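Local structure of methylated-DNA--protein-cysteine methyltransferase (Thermococcus kodakarensis, 1MGT) at residues G22-I27 / A78-E83. The protein repairs O6-methylguanine and O4-methylthymine in DNA by transferring the methyl group irreversibly to one of its own cysteines, in a suicide reaction. Residues are numbered along the deposited sequence; the frame is centred on the assembly and turned at random.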
ATOM      1  N   GLY A  22       3.905  17.013   4.667  1.00 20.39           N
ATOM      2  CA  GLY A  22       5.360  16.979   5.069  1.00 23.03           C
ATOM      3  C   GLY A  22       5.981  15.680   4.542  1.00 24.10           C
ATOM      4  O   GLY A  22       7.032  15.707   3.894  1.00 27.86           O
ATOM      5  N   ARG A  23       5.374  14.558   4.864  1.00 21.05           N
ATOM      6  CA  ARG A  23       5.763  13.215   4.440  1.00 19.41           C
ATOM      7  C   ARG A  23       4.431  12.491   4.150  1.00 17.08           C
ATOM      8  O   ARG A  23       3.364  13.023   4.491  1.00 15.10           O
ATOM      9  CB  ARG A  23       6.603  12.483   5.461  1.00 21.15           C
ATOM     10  CG  ARG A  23       8.110  12.736   5.366  1.00 26.13           C
ATOM     11  CD  ARG A  23       8.856  11.803   6.343  1.00 29.30           C
ATOM     12  NE  ARG A  23       8.310  12.004   7.683  1.00 34.36           N
ATOM     13  CZ  ARG A  23       8.677  11.425   8.815  1.00 36.18           C
ATOM     14  NH1 ARG A  23       9.651  10.525   8.849  1.00 37.34           N
ATOM     15  NH2 ARG A  23       8.056  11.749   9.952  1.00 36.43           N
ATOM     16  N   VAL A  24       4.479  11.319   3.543  1.00 12.89           N
ATOM     17  CA  VAL A  24       3.257  10.579   3.232  1.00 11.90           C
ATOM     18  C   VAL A  24       2.564   9.998   4.436  1.00 12.03           C
ATOM     19  O   VAL A  24       3.113   9.343   5.311  1.00 12.80           O
ATOM     20  CB  VAL A  24       3.573   9.481   2.188  1.00 10.83           C
ATOM     21  CG1 VAL A  24       2.345   8.612   1.939  1.00 13.59           C
ATOM     22  CG2 VAL A  24       4.117  10.085   0.902  1.00 12.78           C
ATOM     23  N   GLN A  25       1.239  10.212   4.520  1.00  9.36           N
ATOM     24  CA  GLN A  25       0.404   9.724   5.578  1.00  9.31           C
ATOM     25  C   GLN A  25      -0.457   8.546   5.101  1.00  7.44           C
ATOM     26  O   GLN A  25      -0.904   7.729   5.902  1.00 10.02           O
ATOM     27  CB  GLN A  25      -0.570  10.849   6.040  1.00 11.21           C
ATOM     28  CG  GLN A  25       0.182  11.980   6.768  1.00 13.88           C
ATOM     29  CD  GLN A  25      -0.775  13.100   7.164  1.00 14.70           C
ATOM     30  OE1 GLN A  25      -1.425  13.644   6.282  1.00 13.86           O
ATOM     31  NE2 GLN A  25      -0.874  13.430   8.452  1.00 15.87           N
ATOM     32  N   GLY A  26      -0.756   8.530   3.793  1.00  8.34           N
ATOM     33  CA  GLY A  26      -1.611   7.405   3.332  1.00  8.68           C
ATOM     34  C   GLY A  26      -1.664   7.378   1.823  1.00  9.88           C
ATOM     35  O   GLY A  26      -1.494   8.402   1.137  1.00 10.35           O
ATOM     36  N   ILE A  27      -1.891   6.175   1.284  1.00  7.66           N
ATOM     37  CA  ILE A  27      -1.981   6.000  -0.162  1.00  9.80           C
ATOM     38  C   ILE A  27      -3.164   5.094  -0.462  1.00  9.35           C
ATOM     39  O   ILE A  27      -3.432   4.181   0.323  1.00 10.75           O
ATOM     40  CB  ILE A  27      -0.739   5.226  -0.707  1.00 11.39           C
ATOM     41  CG1 ILE A  27       0.533   6.018  -0.450  1.00 13.59           C
ATOM     42  CG2 ILE A  27      -0.910   4.900  -2.188  1.00 10.81           C
ATOM     43  CD1 ILE A  27       1.828   5.228  -0.594  1.00 14.65           C
ATOM     44  N   ALA A  78      11.867  -0.268  -1.440  1.00 15.07           N
ATOM     45  CA  ALA A  78      12.657   0.212  -0.319  1.00 17.44           C
ATOM     46  C   ALA A  78      13.106   1.645  -0.453  1.00 17.82           C
ATOM     47  O   ALA A  78      13.276   2.325   0.572  1.00 18.78           O
ATOM     48  CB  ALA A  78      13.878  -0.733  -0.131  1.00 17.95           C
ATOM     49  N   SER A  79      13.296   2.160  -1.664  1.00 19.57           N
ATOM     50  CA  SER A  79      13.732   3.563  -1.779  1.00 23.42           C
ATOM     51  C   SER A  79      12.624   4.531  -1.410  1.00 22.66           C
ATOM     52  O   SER A  79      12.916   5.704  -1.172  1.00 25.13           O
ATOM     53  CB  SER A  79      14.263   3.858  -3.177  1.00 25.51           C
ATOM     54  OG  SER A  79      13.234   3.688  -4.124  1.00 31.03           O
ATOM     55  N   PHE A  80      11.375   4.066  -1.309  1.00 20.67           N
ATOM     56  CA  PHE A  80      10.265   4.953  -0.949  1.00 19.31           C
ATOM     57  C   PHE A  80      10.070   5.019   0.558  1.00 17.91           C
ATOM     58  O   PHE A  80       9.353   5.904   1.039  1.00 17.31           O
ATOM     59  CB  PHE A  80       8.967   4.472  -1.601  1.00 19.58           C
ATOM     60  CG  PHE A  80       7.881   5.520  -1.730  1.00 20.51           C
ATOM     61  CD1 PHE A  80       7.753   6.253  -2.893  1.00 22.41           C
ATOM     62  CD2 PHE A  80       6.994   5.760  -0.705  1.00 21.44           C
ATOM     63  CE1 PHE A  80       6.760   7.212  -3.018  1.00 22.35           C
ATOM     64  CE2 PHE A  80       5.988   6.707  -0.814  1.00 22.49           C
ATOM     65  CZ  PHE A  80       5.880   7.441  -1.983  1.00 21.64           C
ATOM     66  N   LEU A  81      10.710   4.135   1.337  1.00 17.31           N
ATOM     67  CA  LEU A  81      10.539   4.141   2.786  1.00 17.54           C
ATOM     68  C   LEU A  81      10.787   5.504   3.432  1.00 17.72           C
ATOM     69  O   LEU A  81      10.050   5.873   4.341  1.00 17.49           O
ATOM     70  CB  LEU A  81      11.475   3.128   3.445  1.00 18.67           C
ATOM     71  CG  LEU A  81      11.022   1.839   4.060  1.00 22.29           C
ATOM     72  CD1 LEU A  81       9.642   1.346   3.726  1.00 21.49           C
ATOM     73  CD2 LEU A  81      12.068   0.719   3.787  1.00 21.69           C
ATOM     74  N   ARG A  82      11.782   6.261   3.003  1.00 18.66           N
ATOM     75  CA  ARG A  82      12.080   7.563   3.584  1.00 21.57           C
ATOM     76  C   ARG A  82      10.992   8.615   3.390  1.00 21.12           C
ATOM     77  O   ARG A  82      10.999   9.625   4.103  1.00 20.99           O
ATOM     78  CB  ARG A  82      13.387   8.083   2.933  1.00 24.73           C
ATOM     79  CG  ARG A  82      13.384   7.812   1.447  1.00 30.17           C
ATOM     80  CD  ARG A  82      13.114   9.022   0.584  1.00 34.98           C
ATOM     81  NE  ARG A  82      14.341   9.603   0.043  1.00 39.30           N
ATOM     82  CZ  ARG A  82      15.376  10.063   0.718  1.00 42.00           C
ATOM     83  NH1 ARG A  82      16.435  10.568   0.061  1.00 43.78           N
ATOM     84  NH2 ARG A  82      15.417  10.049   2.041  1.00 42.95           N
ATOM     85  N   GLU A  83      10.083   8.410   2.450  1.00 19.45           N
ATOM     86  CA  GLU A  83       9.004   9.362   2.218  1.00 21.23           C
ATOM     87  C   GLU A  83       7.811   9.121   3.147  1.00 18.52           C
ATOM     88  O   GLU A  83       6.918   9.974   3.211  1.00 18.31           O
ATOM     89  CB  GLU A  83       8.475   9.227   0.790  1.00 24.09           C
ATOM     90  CG  GLU A  83       9.505   9.200  -0.311  1.00 27.45           C
ATOM     91  CD  GLU A  83      10.015  10.580  -0.677  1.00 30.30           C
ATOM     92  OE1 GLU A  83       9.597  11.563  -0.029  1.00 32.56           O
ATOM     93  OE2 GLU A  83      10.836  10.660  -1.613  1.00 32.86           O
TER
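V24 and E83 meet through their backbones: the amide N of V24 donates to the carbonyl O of E83 over 2.8 Å. R23 is a worked example of a side chain lying alongside a backbone bond. Its CB rests 3.4 Å from E83 O, and CG, turned anti to the carbonyl carbon of R23 (chi1 -87°), stays 3.7 Å from the same oxygen, E83 O. CD then moves on to the preceding carbonyl, 3.8 Å from R82 O, before a bend at chi3 carries the guanidinium group beyond the two carbonyls. V24 closes in on E83 O as well, through CB and CG2, while the CG2 methyl reaches obliquely to F80 CE2 at 4.2 Å. The CD1 methyl of I27 approaches that same ring carbon, and E83 CG lies over the centre of one ring face, 4.1 Å above its plane. V67 and V138 add further apolar packing to F80. Just beyond 78-83, S85 is hydrogen-bonded to V24 through its backbone, and its OG also bonds to V24 O. Thus the loop between helices 63-71 and 91-103 is laced to strand 24-30, an outer strand of the three-stranded antiparallel sheet in the RNase H-like N-terminal part of the MGMT fold, beside the classic beta bulge that Q25 and G26 form opposite I19.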